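Local coordinates for fructooligosaccharide ABC transporter substrate-binding protein FusA (Streptococcus pneumoniae, PDB 5G5Y), which binds kestose, nystose and longer fructooligosaccharides, but not sucrose, and serves as the solute-binding protein of the FusABC-MsmK import system, at residues H209-V212 and V218-T221; N338-Y343 and L361-L366. All coordinates share one frame; numbering follows the deposited sequence.

Interaction 1 (H209-V212 and V218-T221). With CA (calcium ion), chain D.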
loop_
_atom_site.group_PDB
_atom_site.type_symbol
_atom_site.label_atom_id
_atom_site.label_comp_id
_atom_site.label_asym_id
_atom_site.label_seq_id
_atom_site.Cartn_x
_atom_site.Cartn_y
_atom_site.Cartn_z
ATOM N N HIS A 209 -7.276 -11.871 -1.613
ATOM C CA HIS A 209 -8.271 -12.733 -2.259
ATOM C C HIS A 209 -9.696 -12.327 -1.889
ATOM O O HIS A 209 -10.556 -13.184 -1.673
ATOM C CB HIS A 209 -8.038 -14.205 -1.948
ATOM C CG HIS A 209 -6.632 -14.655 -2.170
ATOM N ND1 HIS A 209 -6.001 -14.545 -3.389
ATOM C CD2 HIS A 209 -5.723 -15.187 -1.322
ATOM C CE1 HIS A 209 -4.746 -14.943 -3.269
ATOM N NE2 HIS A 209 -4.559 -15.356 -2.034
ATOM N N LEU A 210 -9.923 -11.027 -1.773
ATOM C CA LEU A 210 -11.217 -10.532 -1.329
ATOM C C LEU A 210 -11.611 -9.265 -2.068
ATOM O O LEU A 210 -10.911 -8.249 -1.985
ATOM C CB LEU A 210 -11.175 -10.271 0.166
ATOM C CG LEU A 210 -12.510 -10.179 0.869
ATOM C CD1 LEU A 210 -13.100 -11.566 1.075
ATOM C CD2 LEU A 210 -12.306 -9.509 2.225
ATOM N N VAL A 211 -12.737 -9.347 -2.782
ATOM C CA VAL A 211 -13.375 -8.159 -3.394
ATOM C C VAL A 211 -14.767 -7.936 -2.804
ATOM O O VAL A 211 -15.261 -8.775 -2.048
ATOM C CB VAL A 211 -13.420 -8.273 -4.948
ATOM C CG1 VAL A 211 -12.004 -8.319 -5.496
ATOM C CG2 VAL A 211 -14.227 -9.476 -5.407
ATOM N N VAL A 212 -15.392 -6.811 -3.157
ATOM C CA VAL A 212 -16.748 -6.490 -2.692
ATOM C C VAL A 212 -17.590 -6.288 -3.924
ATOM O O VAL A 212 -17.308 -5.397 -4.694
ATOM C CB VAL A 212 -16.825 -5.202 -1.843
ATOM C CG1 VAL A 212 -18.257 -4.982 -1.330
ATOM C CG2 VAL A 212 -15.868 -5.279 -0.680
ATOM N N VAL A 218 -19.276 -9.538 0.156
ATOM C CA VAL A 218 -17.838 -9.755 0.072
ATOM C C VAL A 218 -17.671 -11.066 -0.716
ATOM O O VAL A 218 -18.474 -11.979 -0.567
ATOM C CB VAL A 218 -17.152 -9.811 1.459
ATOM C CG1 VAL A 218 -17.401 -8.539 2.264
ATOM C CG2 VAL A 218 -17.597 -11.010 2.276
ATOM N N ASP A 219 -16.681 -11.132 -1.579
ATOM C CA ASP A 219 -16.422 -12.337 -2.399
ATOM C C ASP A 219 -14.979 -12.796 -2.265
ATOM O O ASP A 219 -14.033 -12.022 -2.497
ATOM C CB ASP A 219 -16.785 -12.013 -3.861
ATOM C CG ASP A 219 -16.649 -13.214 -4.820
ATOM O OD1 ASP A 219 -16.714 -14.373 -4.385
ATOM O OD2 ASP A 219 -16.509 -12.984 -6.037
ATOM N N PHE A 220 -14.793 -14.054 -1.856
ATOM C CA PHE A 220 -13.458 -14.666 -1.816
ATOM C C PHE A 220 -13.090 -15.051 -3.237
ATOM O O PHE A 220 -13.823 -15.788 -3.886
ATOM C CB PHE A 220 -13.428 -15.870 -0.891
ATOM C CG PHE A 220 -12.061 -16.406 -0.641
ATOM C CD1 PHE A 220 -11.205 -15.745 0.201
ATOM C CD2 PHE A 220 -11.653 -17.610 -1.231
ATOM C CE1 PHE A 220 -9.947 -16.260 0.473
ATOM C CE2 PHE A 220 -10.378 -18.114 -0.977
ATOM C CZ PHE A 220 -9.549 -17.428 -0.119
ATOM N N THR A 221 -12.014 -14.496 -3.764
ATOM C CA THR A 221 -11.742 -14.640 -5.180
ATOM C C THR A 221 -11.153 -15.997 -5.550
ATOM O O THR A 221 -11.294 -16.450 -6.674
ATOM C CB THR A 221 -10.788 -13.549 -5.655
ATOM O OG1 THR A 221 -9.627 -13.589 -4.840
ATOM C CG2 THR A 221 -11.442 -12.173 -5.556
HETATM CA CA CA D . -15.999 -16.690 -4.213
HETATM O O HOH W 1 -16.784 -16.233 -1.792
HETATM O O HOH W 2 -18.195 -16.415 -4.927
HETATM O O HOH W 3 -17.782 -18.416 -4.136
#

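Interaction 2 (N338-Y343 and L361-L366)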
loop_
_atom_site.group_PDB
_atom_site.type_symbol
_atom_site.label_atom_id
_atom_site.label_comp_id
_atom_site.label_asym_id
_atom_site.label_seq_id
_atom_site.Cartn_x
_atom_site.Cartn_y
_atom_site.Cartn_z
ATOM N N ASN A 338 5.657 17.088 7.200
ATOM C CA ASN A 338 5.968 15.971 8.100
ATOM C C ASN A 338 6.134 14.655 7.339
ATOM O O ASN A 338 6.995 13.835 7.666
ATOM C CB ASN A 338 4.911 15.808 9.191
ATOM C CG ASN A 338 4.943 16.941 10.211
ATOM O OD1 ASN A 338 5.741 17.881 10.110
ATOM N ND2 ASN A 338 4.038 16.872 11.179
ATOM N N ASN A 339 5.327 14.499 6.305
ATOM C CA ASN A 339 5.323 13.293 5.486
ATOM C C ASN A 339 6.546 13.236 4.555
ATOM O O ASN A 339 7.100 12.169 4.339
ATOM C CB ASN A 339 4.056 13.266 4.631
ATOM C CG ASN A 339 3.750 11.879 4.041
ATOM O OD1 ASN A 339 3.750 10.883 4.751
ATOM N ND2 ASN A 339 3.450 11.830 2.756
ATOM N N TRP A 340 6.896 14.368 3.950
ATOM C CA TRP A 340 7.796 14.368 2.792
ATOM C C TRP A 340 9.107 15.156 2.898
ATOM O O TRP A 340 10.023 14.880 2.112
ATOM C CB TRP A 340 7.040 14.820 1.530
ATOM C CG TRP A 340 6.192 13.787 0.883
ATOM C CD1 TRP A 340 6.507 12.454 0.684
ATOM C CD2 TRP A 340 4.917 13.984 0.261
ATOM N NE1 TRP A 340 5.472 11.808 0.010
ATOM C CE2 TRP A 340 4.494 12.722 -0.272
ATOM C CE3 TRP A 340 4.073 15.080 0.121
ATOM C CZ2 TRP A 340 3.253 12.546 -0.899
ATOM C CZ3 TRP A 340 2.850 14.899 -0.547
ATOM C CH2 TRP A 340 2.464 13.647 -1.039
ATOM N N GLY A 341 9.174 16.161 3.774
ATOM C CA GLY A 341 10.360 17.007 3.896
ATOM C C GLY A 341 10.025 18.464 4.040
ATOM O O GLY A 341 8.884 18.816 4.306
ATOM N N THR A 342 11.009 19.339 3.858
ATOM C CA THR A 342 10.751 20.744 4.097
ATOM C C THR A 342 11.454 21.671 3.075
ATOM O O THR A 342 11.943 21.218 2.063
ATOM C CB THR A 342 11.031 21.082 5.585
ATOM O OG1 THR A 342 10.545 22.394 5.889
ATOM C CG2 THR A 342 12.540 20.964 5.918
ATOM N N TYR A 343 11.427 22.962 3.369
ATOM C CA TYR A 343 11.917 24.025 2.505
ATOM C C TYR A 343 12.823 24.928 3.334
ATOM O O TYR A 343 12.757 24.921 4.577
ATOM C CB TYR A 343 10.727 24.890 2.026
ATOM C CG TYR A 343 10.048 25.625 3.167
ATOM C CD1 TYR A 343 9.034 25.009 3.912
ATOM C CD2 TYR A 343 10.493 26.900 3.579
ATOM C CE1 TYR A 343 8.457 25.644 5.002
ATOM C CE2 TYR A 343 9.907 27.549 4.655
ATOM C CZ TYR A 343 8.892 26.906 5.366
ATOM O OH TYR A 343 8.313 27.520 6.428
ATOM N N LEU A 361 3.531 24.667 -1.287
ATOM C CA LEU A 361 4.765 23.939 -1.457
ATOM C C LEU A 361 4.877 23.383 -2.871
ATOM O O LEU A 361 3.881 22.910 -3.439
ATOM C CB LEU A 361 4.812 22.795 -0.430
ATOM C CG LEU A 361 4.905 23.207 1.042
ATOM C CD1 LEU A 361 4.528 22.057 1.965
ATOM C CD2 LEU A 361 6.286 23.713 1.399
ATOM N N LYS A 362 6.083 23.453 -3.436
ATOM C CA LYS A 362 6.416 22.822 -4.715
ATOM C C LYS A 362 7.623 21.926 -4.555
ATOM O O LYS A 362 8.633 22.340 -4.005
ATOM C CB LYS A 362 6.709 23.878 -5.810
ATOM N N HIS A 363 7.539 20.696 -5.071
ATOM C CA HIS A 363 8.664 19.792 -5.046
ATOM C C HIS A 363 9.805 20.324 -5.886
ATOM O O HIS A 363 9.570 20.800 -6.992
ATOM C CB HIS A 363 8.295 18.404 -5.599
ATOM C CG HIS A 363 7.521 17.571 -4.634
ATOM N ND1 HIS A 363 6.157 17.671 -4.483
ATOM C CD2 HIS A 363 7.935 16.656 -3.737
ATOM C CE1 HIS A 363 5.759 16.819 -3.555
ATOM N NE2 HIS A 363 6.824 16.203 -3.073
ATOM N N LEU A 364 11.031 20.211 -5.381
ATOM C CA LEU A 364 12.208 20.630 -6.118
ATOM C C LEU A 364 12.902 19.452 -6.791
ATOM O O LEU A 364 12.815 18.323 -6.325
ATOM C CB LEU A 364 13.198 21.331 -5.191
ATOM C CG LEU A 364 12.755 22.717 -4.717
ATOM C CD1 LEU A 364 13.680 23.249 -3.626
ATOM C CD2 LEU A 364 12.715 23.695 -5.890
ATOM N N PRO A 365 13.614 19.720 -7.889
ATOM C CA PRO A 365 14.482 18.685 -8.449
ATOM C C PRO A 365 15.692 18.494 -7.537
ATOM O O PRO A 365 16.181 19.463 -6.974
ATOM C CB PRO A 365 14.856 19.253 -9.831
ATOM C CG PRO A 365 14.697 20.729 -9.718
ATOM C CD PRO A 365 13.778 21.024 -8.562
ATOM N N LEU A 366 16.136 17.255 -7.364
ATOM C CA LEU A 366 17.167 16.897 -6.380
ATOM C C LEU A 366 18.408 16.300 -7.052
ATOM O O LEU A 366 18.296 15.695 -8.110
ATOM C CB LEU A 366 16.620 15.849 -5.407
ATOM C CG LEU A 366 15.341 16.172 -4.639
ATOM C CD1 LEU A 366 14.972 14.975 -3.774
ATOM C CD2 LEU A 366 15.491 17.448 -3.810
#

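Interaction 1 (H209-V212 and V218-T221)
A two-stranded antiparallel beta hairpin carrying a calcium site on its returning strand is formed by strands 210-212 and 218-220, where V211 and D219 face each other as the hydrogen-bonded pair. V211 N donates to D219 O at 3.0 Å, and D219 N returns a bond to V211 O at 2.8 Å, nearly straight at 169°. Beyond the strand, T221 N reaches H209 O at 2.9 Å. On the L210 and F220 face, L210 CD1 rests against the backbone carbonyl of D219, and helix 475-492 packs on both residues; on the V211 face, both V211 methyls meet CG2 of T221.

At the open end of the hairpin, H209 packs on F220. Its CB lies over the F220 ring, off-centre, 4.2 Å from the centroid, and the imidazole edge turns toward the same ring in an offset edge-to-face pair with planes at 67°. At the edge of the imidazole sits T221 OG1; H209 ND1 and T221 OG1 both hydrogen-bond to D205, which ties the two strand ends together.

The metal is gripped by consecutive residues through different groups, the D219 side chain and the F220 backbone. D219 OD1 and F220 O each lie 2.4 Å from the calcium, and D223 and N224, just after the strand, add their side-chain oxygens. The D219 carboxylate swings out to the ion because its CG lies trans to the main-chain N (chi1 -176°). Three waters complete the shell, and water 1 also accepts a hydrogen bond of 3.0 Å from F220 N, so the F220 N-H, which points away from strand 210-212, is linked to the calcium through that water.

Interaction 2 (N338-Y343 and L361-L366)
Side-chain packing joins the C-terminal end of helix 332-340 and the loop after it to strand 360-363, with W340 meeting H363 and Y343 meeting L361. The two aromatic rings form an edge-to-face pair: the imidazole edge of H363 points at the six-membered ring of W340, with centroids 5.7 Å apart and planes at 67°. H363 NE2 comes closest, 4.4 Å from W340 CE3 and toward the rim of the indole, while N339 ND2 lies over the opposite indole face. H363 ND1 is hydrogen-bonded to T396, which would limit rotation of the imidazole.

In the loop after the helix, the Y343 ring meets a methyl of L361 from the strand, CD1 to CD2 at 3.9 Å, the side chains crossing at about a right angle. A chi1 of 65° places Y343 CG between the backbone N and carbonyl carbon, with CD1 toward L361. The chain turns between these two contacts at G341, whose positive phi (138°) takes it out of the helix. R27 makes a cation-pi contact with Y343.

W340 is itself a substrate-binding residue; an aromatic side chain in this role is characteristic of sugar-binding pockets.

How the interactions relate
Interaction 1 closes along the chain before interaction 2 opens, and the two lie on opposite sides of the chain's centre. Their centres are 38 Å apart and their nearest atoms about 25 Å apart, so they do not touch. Each contributes residues to a different ligand site. Residues 209-212 and 218-221 supply part of a calcium site, whereas 338-343 contributes W340 to the fructooligosaccharide site, and H363 of 361-366 packs against it. In that site the side chains of E123 and R375 each come within about 4 Å of the W340 side chain. The structure is the apo form, so this pocket is seen without sugar, while the calcium is in place.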